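Peptide-binding protein (Photobacterium damsela subsp. piscicida, PDB 6SQX) cleaves the peptidoglycan of potentially competing bacteria as a secreted NlpC/P60 endopeptidase, probably of the cysteine type. Local coordinates at residues 391-403 with 408-420. Sequence-based numbering, arbitrary orientation.
With EDO (1,2-ethanediol), chain J; EDO (1,2-ethanediol), chain L.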
ATOM      1  N   THR A 391      -3.328 -19.540  -7.350  1.00 30.16           N
ATOM      2  CA  THR A 391      -3.272 -18.204  -7.931  1.00 30.90           C
ATOM      3  C   THR A 391      -3.608 -17.076  -6.960  1.00 29.86           C
ATOM      4  O   THR A 391      -3.351 -15.912  -7.288  1.00 34.29           O
ATOM      5  CB  THR A 391      -4.185 -18.104  -9.158  1.00 34.31           C
ATOM      6  OG1 THR A 391      -5.532 -18.370  -8.760  1.00 35.60           O
ATOM      7  CG2 THR A 391      -3.752 -19.121 -10.216  1.00 36.23           C
ATOM      8  N   SER A 392      -4.169 -17.357  -5.793  1.00 27.01           N
ATOM      9  CA  SER A 392      -4.525 -16.236  -4.932  1.00 26.78           C
ATOM     10  C   SER A 392      -3.381 -15.860  -3.999  1.00 26.36           C
ATOM     11  O   SER A 392      -2.466 -16.643  -3.730  1.00 26.26           O
ATOM     12  CB  SER A 392      -5.785 -16.539  -4.129  1.00 29.84           C
ATOM     13  OG  SER A 392      -5.532 -17.552  -3.185  1.00 32.51           O
ATOM     14  N   THR A 393      -3.420 -14.620  -3.539  1.00 25.15           N
ATOM     15  CA  THR A 393      -2.433 -14.178  -2.578  1.00 23.58           C
ATOM     16  C   THR A 393      -3.122 -13.526  -1.390  1.00 23.65           C
ATOM     17  O   THR A 393      -4.093 -12.783  -1.536  1.00 26.20           O
ATOM     18  CB  THR A 393      -1.421 -13.176  -3.211  1.00 24.90           C
ATOM     19  OG1 THR A 393      -2.133 -12.076  -3.777  1.00 26.39           O
ATOM     20  CG2 THR A 393      -0.552 -13.865  -4.299  1.00 24.60           C
ATOM     21  N   SER A 394      -2.601 -13.818  -0.203  1.00 21.98           N
ATOM     22  CA  SER A 394      -3.066 -13.182   1.016  1.00 22.45           C
ATOM     23  C   SER A 394      -1.937 -12.610   1.860  1.00 21.01           C
ATOM     24  O   SER A 394      -2.209 -12.061   2.927  1.00 21.36           O
ATOM     25  CB  SER A 394      -3.895 -14.165   1.839  1.00 26.82           C
ATOM     26  OG  SER A 394      -3.177 -15.349   2.015  1.00 29.48           O
ATOM     27  N   HIS A 395      -0.700 -12.688   1.399  1.00 19.61           N
ATOM     28  CA  HIS A 395       0.408 -12.015   2.065  1.00 18.85           C
ATOM     29  C   HIS A 395       1.512 -11.780   1.048  1.00 20.10           C
ATOM     30  O   HIS A 395       1.625 -12.516   0.057  1.00 19.23           O
ATOM     31  CB  HIS A 395       0.969 -12.812   3.255  1.00 18.66           C
ATOM     32  CG  HIS A 395       1.942 -12.019   4.068  1.00 18.01           C
ATOM     33  ND1 HIS A 395       1.639 -10.764   4.564  1.00 18.47           N
ATOM     34  CD2 HIS A 395       3.230 -12.269   4.403  1.00 18.59           C
ATOM     35  CE1 HIS A 395       2.696 -10.293   5.210  1.00 18.95           C
ATOM     36  NE2 HIS A 395       3.673 -11.178   5.121  1.00 19.69           N
ATOM     37  N   ILE A 396       2.317 -10.733   1.275  1.00 18.62           N
ATOM     38  CA  ILE A 396       3.451 -10.475   0.400  1.00 18.32           C
ATOM     39  C   ILE A 396       4.528  -9.789   1.237  1.00 17.44           C
ATOM     40  O   ILE A 396       4.217  -9.070   2.200  1.00 18.70           O
ATOM     41  CB  ILE A 396       3.002  -9.664  -0.854  1.00 18.39           C
ATOM     42  CG1 ILE A 396       4.102  -9.607  -1.915  1.00 18.09           C
ATOM     43  CG2 ILE A 396       2.537  -8.234  -0.451  1.00 19.63           C
ATOM     44  CD1 ILE A 396       3.517  -9.148  -3.290  1.00 18.56           C
ATOM     45  N   GLY A 397       5.787 -10.006   0.866  1.00 17.57           N
ATOM     46  CA  GLY A 397       6.896  -9.294   1.493  1.00 16.99           C
ATOM     47  C   GLY A 397       8.051  -9.127   0.525  1.00 18.25           C
ATOM     48  O   GLY A 397       8.038  -9.661  -0.598  1.00 19.77           O
ATOM     49  N   LEU A 398       9.055  -8.364   0.943  1.00 17.52           N
ATOM     50  CA  LEU A 398      10.229  -8.068   0.125  1.00 17.98           C
ATOM     51  C   LEU A 398      11.379  -8.969   0.568  1.00 17.74           C
ATOM     52  O   LEU A 398      11.905  -8.808   1.670  1.00 18.54           O
ATOM     53  CB  LEU A 398      10.622  -6.591   0.260  1.00 18.56           C
ATOM     54  CG  LEU A 398      11.890  -6.180  -0.504  1.00 18.54           C
ATOM     55  CD1 LEU A 398      11.649  -6.359  -2.001  1.00 18.60           C
ATOM     56  CD2 LEU A 398      12.288  -4.748  -0.144  1.00 18.80           C
ATOM     57  N   TYR A 399      11.761  -9.932  -0.267  1.00 19.33           N
ATOM     58  CA  TYR A 399      12.889 -10.811   0.038  1.00 20.11           C
ATOM     59  C   TYR A 399      14.147  -9.999   0.311  1.00 19.74           C
ATOM     60  O   TYR A 399      14.485  -9.093  -0.453  1.00 21.51           O
ATOM     61  CB  TYR A 399      13.130 -11.684  -1.192  1.00 21.58           C
ATOM     62  CG  TYR A 399      14.284 -12.657  -1.086  1.00 22.63           C
ATOM     63  CD1 TYR A 399      14.248 -13.721  -0.185  1.00 24.49           C
ATOM     64  CD2 TYR A 399      15.391 -12.550  -1.930  1.00 23.28           C
ATOM     65  CE1 TYR A 399      15.310 -14.645  -0.111  1.00 25.05           C
ATOM     66  CE2 TYR A 399      16.439 -13.463  -1.873  1.00 24.33           C
ATOM     67  CZ  TYR A 399      16.401 -14.510  -0.969  1.00 25.59           C
ATOM     68  OH  TYR A 399      17.455 -15.392  -0.944  1.00 28.25           O
ATOM     69  N   MET A 400      14.844 -10.329   1.412  1.00 20.31           N
ATOM     70  CA  MET A 400      16.060  -9.612   1.801  1.00 21.40           C
ATOM     71  C   MET A 400      17.287 -10.514   1.843  1.00 22.71           C
ATOM     72  O   MET A 400      18.331 -10.084   2.309  1.00 25.54           O
ATOM     73  CB  MET A 400      15.888  -8.907   3.153  1.00 21.51           C
ATOM     74  CG  MET A 400      15.098  -7.609   3.026  1.00 21.56           C
ATOM     75  SD  MET A 400      14.799  -6.874   4.667  1.00 23.08           S
ATOM     76  CE  MET A 400      16.489  -6.640   5.293  1.00 21.68           C
ATOM     77  N   GLY A 401      17.207 -11.742   1.330  1.00 23.64           N
ATOM     78  CA  GLY A 401      18.346 -12.638   1.434  1.00 25.59           C
ATOM     79  C   GLY A 401      18.237 -13.589   2.614  1.00 25.38           C
ATOM     80  O   GLY A 401      17.146 -14.114   2.895  1.00 24.88           O
ATOM     81  N   THR A 402      19.357 -13.817   3.317  1.00 25.14           N
ATOM     82  CA  THR A 402      19.399 -14.778   4.418  1.00 25.36           C
ATOM     83  C   THR A 402      20.085 -14.175   5.643  1.00 27.12           C
ATOM     84  O   THR A 402      20.738 -13.124   5.572  1.00 29.06           O
ATOM     85  CB  THR A 402      20.144 -16.068   4.001  1.00 27.10           C
ATOM     86  OG1 THR A 402      21.493 -15.757   3.637  1.00 29.81           O
ATOM     87  CG2 THR A 402      19.457 -16.747   2.818  1.00 28.30           C
ATOM     88  N   THR A 403      19.939 -14.872   6.777  1.00 25.58           N
ATOM     89  CA  THR A 403      20.649 -14.524   7.998  1.00 26.33           C
ATOM     90  C   THR A 403      20.866 -15.807   8.791  1.00 27.68           C
ATOM     91  O   THR A 403      20.233 -16.834   8.533  1.00 28.71           O
ATOM     92  CB  THR A 403      19.853 -13.477   8.809  1.00 26.48           C
ATOM     93  OG1 THR A 403      20.702 -12.849   9.778  1.00 27.65           O
ATOM     94  CG2 THR A 403      18.659 -14.093   9.521  1.00 26.32           C
ATOM     95  N   ASN A 408      21.126 -21.540  12.209  1.00 47.86           N
ATOM     96  CA  ASN A 408      20.685 -22.028  10.922  1.00 44.04           C
ATOM     97  C   ASN A 408      20.590 -20.837   9.987  1.00 37.00           C
ATOM     98  O   ASN A 408      20.224 -19.739  10.414  1.00 36.40           O
ATOM     99  CB  ASN A 408      19.318 -22.698  11.037  1.00 47.98           C
ATOM    100  CG  ASN A 408      19.273 -24.026  10.326  1.00 52.25           C
ATOM    101  OD1 ASN A 408      18.980 -25.067  10.931  1.00 53.13           O
ATOM    102  ND2 ASN A 408      19.596 -24.010   9.032  1.00 53.95           N
ATOM    103  N   LYS A 409      20.928 -21.049   8.723  1.00 33.51           N
ATOM    104  CA  LYS A 409      20.719 -20.031   7.700  1.00 30.77           C
ATOM    105  C   LYS A 409      19.246 -20.028   7.309  1.00 30.03           C
ATOM    106  O   LYS A 409      18.715 -21.058   6.877  1.00 31.73           O
ATOM    107  CB  LYS A 409      21.607 -20.359   6.503  1.00 33.66           C
ATOM    108  CG  LYS A 409      21.613 -19.340   5.402  1.00 37.63           C
ATOM    109  CD  LYS A 409      22.486 -19.846   4.267  1.00 42.36           C
ATOM    110  CE  LYS A 409      22.705 -18.801   3.202  1.00 44.41           C
ATOM    111  NZ  LYS A 409      23.524 -19.405   2.106  1.00 46.10           N
ATOM    112  N   VAL A 410      18.585 -18.884   7.467  1.00 28.40           N
ATOM    113  CA  VAL A 410      17.170 -18.742   7.143  1.00 26.40           C
ATOM    114  C   VAL A 410      16.980 -17.596   6.159  1.00 23.49           C
ATOM    115  O   VAL A 410      17.713 -16.601   6.191  1.00 24.66           O
ATOM    116  CB  VAL A 410      16.273 -18.564   8.396  1.00 27.47           C
ATOM    117  CG1 VAL A 410      16.502 -19.723   9.398  1.00 28.69           C
ATOM    118  CG2 VAL A 410      16.465 -17.201   9.057  1.00 27.11           C
ATOM    119  N   ALA A 411      16.023 -17.760   5.253  1.00 22.41           N
ATOM    120  CA  ALA A 411      15.620 -16.674   4.369  1.00 22.99           C
ATOM    121  C   ALA A 411      14.749 -15.660   5.127  1.00 23.53           C
ATOM    122  O   ALA A 411      13.967 -16.030   6.008  1.00 23.83           O
ATOM    123  CB  ALA A 411      14.861 -17.246   3.177  1.00 24.16           C
ATOM    124  N   ILE A 412      14.864 -14.371   4.754  1.00 22.08           N
ATOM    125  CA  ILE A 412      14.198 -13.281   5.474  1.00 21.32           C
ATOM    126  C   ILE A 412      13.487 -12.328   4.515  1.00 20.69           C
ATOM    127  O   ILE A 412      13.780 -12.276   3.313  1.00 21.24           O
ATOM    128  CB  ILE A 412      15.172 -12.481   6.376  1.00 22.72           C
ATOM    129  CG1 ILE A 412      16.297 -11.900   5.499  1.00 24.38           C
ATOM    130  CG2 ILE A 412      15.790 -13.382   7.465  1.00 22.38           C
ATOM    131  CD1 ILE A 412      17.020 -10.743   6.112  1.00 27.30           C
ATOM    132  N   MET A 413      12.536 -11.569   5.066  1.00 19.54           N
ATOM    133  CA  MET A 413      11.813 -10.593   4.259  1.00 18.30           C
ATOM    134  C   MET A 413      11.405  -9.390   5.106  1.00 18.14           C
ATOM    135  O   MET A 413      11.176  -9.491   6.317  1.00 18.50           O
ATOM    136  CB  MET A 413      10.565 -11.238   3.599  1.00 18.70           C
ATOM    137  CG  MET A 413       9.640 -11.912   4.668  1.00 19.67           C
ATOM    138  SD  MET A 413       8.090 -12.405   3.865  1.00 20.54           S
ATOM    139  CE  MET A 413       7.276 -13.267   5.191  1.00 20.31           C
ATOM    140  N   PHE A 414      11.274  -8.252   4.435  1.00 17.91           N
ATOM    141  CA  PHE A 414      10.705  -7.042   5.023  1.00 17.68           C
ATOM    142  C   PHE A 414       9.212  -7.082   4.729  1.00 16.75           C
ATOM    143  O   PHE A 414       8.821  -7.261   3.555  1.00 17.24           O
ATOM    144  CB  PHE A 414      11.341  -5.830   4.347  1.00 18.48           C
ATOM    145  CG  PHE A 414      10.718  -4.518   4.713  1.00 18.03           C
ATOM    146  CD1 PHE A 414      10.776  -4.034   6.018  1.00 18.55           C
ATOM    147  CD2 PHE A 414      10.168  -3.699   3.729  1.00 19.39           C
ATOM    148  CE1 PHE A 414      10.240  -2.772   6.340  1.00 18.54           C
ATOM    149  CE2 PHE A 414       9.648  -2.451   4.045  1.00 19.99           C
ATOM    150  CZ  PHE A 414       9.694  -1.975   5.352  1.00 18.88           C
ATOM    151  N   ASN A 415       8.357  -6.986   5.749  1.00 16.59           N
ATOM    152  CA  ASN A 415       6.934  -7.169   5.480  1.00 16.70           C
ATOM    153  C   ASN A 415       6.084  -6.611   6.613  1.00 16.33           C
ATOM    154  O   ASN A 415       6.594  -6.318   7.704  1.00 17.10           O
ATOM    155  CB  ASN A 415       6.625  -8.655   5.152  1.00 17.82           C
ATOM    156  CG  ASN A 415       6.734  -9.622   6.361  1.00 16.89           C
ATOM    157  OD1 ASN A 415       5.817 -10.392   6.645  1.00 18.02           O
ATOM    158  ND2 ASN A 415       7.871  -9.611   7.043  1.00 18.90           N
ATOM    159  N   ALA A 416       4.785  -6.454   6.349  1.00 17.05           N
ATOM    160  CA  ALA A 416       3.793  -6.038   7.331  1.00 16.10           C
ATOM    161  C   ALA A 416       2.790  -7.176   7.440  1.00 15.73           C
ATOM    162  O   ALA A 416       1.863  -7.268   6.627  1.00 17.74           O
ATOM    163  CB  ALA A 416       3.082  -4.739   6.919  1.00 16.55           C
ATOM    164  N   PRO A 417       2.954  -8.080   8.398  1.00 17.45           N
ATOM    165  CA  PRO A 417       1.995  -9.172   8.579  1.00 18.46           C
ATOM    166  C   PRO A 417       1.044  -8.882   9.725  1.00 18.10           C
ATOM    167  O   PRO A 417       1.456  -8.249  10.711  1.00 21.03           O
ATOM    168  CB  PRO A 417       2.897 -10.343   8.953  1.00 19.23           C
ATOM    169  CG  PRO A 417       4.020  -9.701   9.777  1.00 20.23           C
ATOM    170  CD  PRO A 417       4.194  -8.273   9.174  1.00 18.86           C
ATOM    171  N   TRP A 418      -0.192  -9.366   9.667  1.00 18.29           N
ATOM    172  CA  TRP A 418      -1.070  -9.286  10.811  1.00 17.08           C
ATOM    173  C   TRP A 418      -0.798 -10.429  11.771  1.00 18.02           C
ATOM    174  O   TRP A 418      -0.484 -10.205  12.939  1.00 20.14           O
ATOM    175  CB  TRP A 418      -2.554  -9.304  10.377  1.00 17.75           C
ATOM    176  CG  TRP A 418      -3.445  -9.343  11.573  1.00 18.11           C
ATOM    177  CD1 TRP A 418      -4.184 -10.388  12.030  1.00 19.06           C
ATOM    178  CD2 TRP A 418      -3.611  -8.276  12.530  1.00 18.12           C
ATOM    179  NE1 TRP A 418      -4.859 -10.033  13.199  1.00 18.76           N
ATOM    180  CE2 TRP A 418      -4.485  -8.745  13.535  1.00 19.49           C
ATOM    181  CE3 TRP A 418      -3.090  -6.973  12.637  1.00 18.79           C
ATOM    182  CZ2 TRP A 418      -4.892  -7.950  14.600  1.00 20.03           C
ATOM    183  CZ3 TRP A 418      -3.473  -6.193  13.707  1.00 20.77           C
ATOM    184  CH2 TRP A 418      -4.370  -6.688  14.684  1.00 20.81           C
ATOM    185  N   GLY A 419      -0.922 -11.668  11.318  1.00 19.76           N
ATOM    186  CA  GLY A 419      -0.665 -12.805  12.187  1.00 20.70           C
ATOM    187  C   GLY A 419      -0.646 -14.084  11.387  1.00 21.18           C
ATOM    188  O   GLY A 419      -1.202 -14.156  10.283  1.00 23.73           O
ATOM    189  N   VAL A 420      -0.004 -15.069  11.925  1.00 20.05           N
ATOM    190  CA  VAL A 420       0.081 -16.350  11.219  1.00 19.04           C
ATOM    191  C   VAL A 420      -1.079 -17.226  11.659  1.00 18.93           C
ATOM    192  O   VAL A 420      -1.411 -17.299  12.858  1.00 19.54           O
ATOM    193  CB  VAL A 420       1.418 -17.052  11.505  1.00 21.50           C
ATOM    194  CG1 VAL A 420       1.541 -18.336  10.643  1.00 23.01           C
ATOM    195  CG2 VAL A 420       2.568 -16.073  11.242  1.00 23.38           C
TER
HETATM  196  C1  EDO J 508       0.925 -12.732   7.698  1.00 35.98           C
HETATM  197  O1  EDO J 508      -0.297 -12.098   8.108  1.00 35.09           O
HETATM  198  C2  EDO J 508       0.730 -14.045   6.946  1.00 34.51           C
HETATM  199  O2  EDO J 508       0.029 -14.967   7.796  1.00 39.34           O
HETATM  200  C1  EDO L 510      -0.664 -16.525   3.997  1.00 43.93           C
HETATM  201  O1  EDO L 510      -1.852 -15.781   4.284  1.00 54.67           O
HETATM  202  C2  EDO L 510      -0.978 -18.017   4.039  1.00 50.85           C
HETATM  203  O2  EDO L 510      -1.978 -18.327   3.059  1.00 50.91           O
HETATM  204  O   HOH W   1       4.614  -6.646   3.443  1.00 17.31           O
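His395 and Asn415 meet where the two strands of an antiparallel hairpin begin to part. NE2 of His395 donates to OD1 of Asn415 over 2.7 Å, reaching a lone pair in the carbonyl plane, with the amide turned 70° from the ring. The imidazole gets there because its CG lies anti to the backbone N (chi1 -170°). An ethanediol, probably from the crystallisation liquor, covers one ring face, while Ala416 O lies at the ring edge. Next to this pair, Gly397 CA packs 3.7 Å from Asn415 CB, and a water links Ile396 O to Ala416 N.

Farther along, Leu398 and Phe414 exchange two backbone hydrogen bonds. The register slips by one residue beyond them, Met400 and Gly401 together facing Ile412 as in a beta bulge: Met400 N donates to Ile412 O, and Ile412 N to Gly401 O. Met400, with CG anti to its carbonyl carbon (chi1 -78°) and an extended chi2, brings SD 3.6 Å from Phe414 CB, and Thr403 CG2 touches Ile412 CG2 at 3.6 Å.

Outside the hairpin, Thr440 OG1 bonds ND2 of Asn415, fixing the amide that receives the histidine. The hairpin lies within the NlpC/P60 sheet, between strands 382-387 and 438-441, and helix 326-334 packs against Ile396, Leu398 and Phe414.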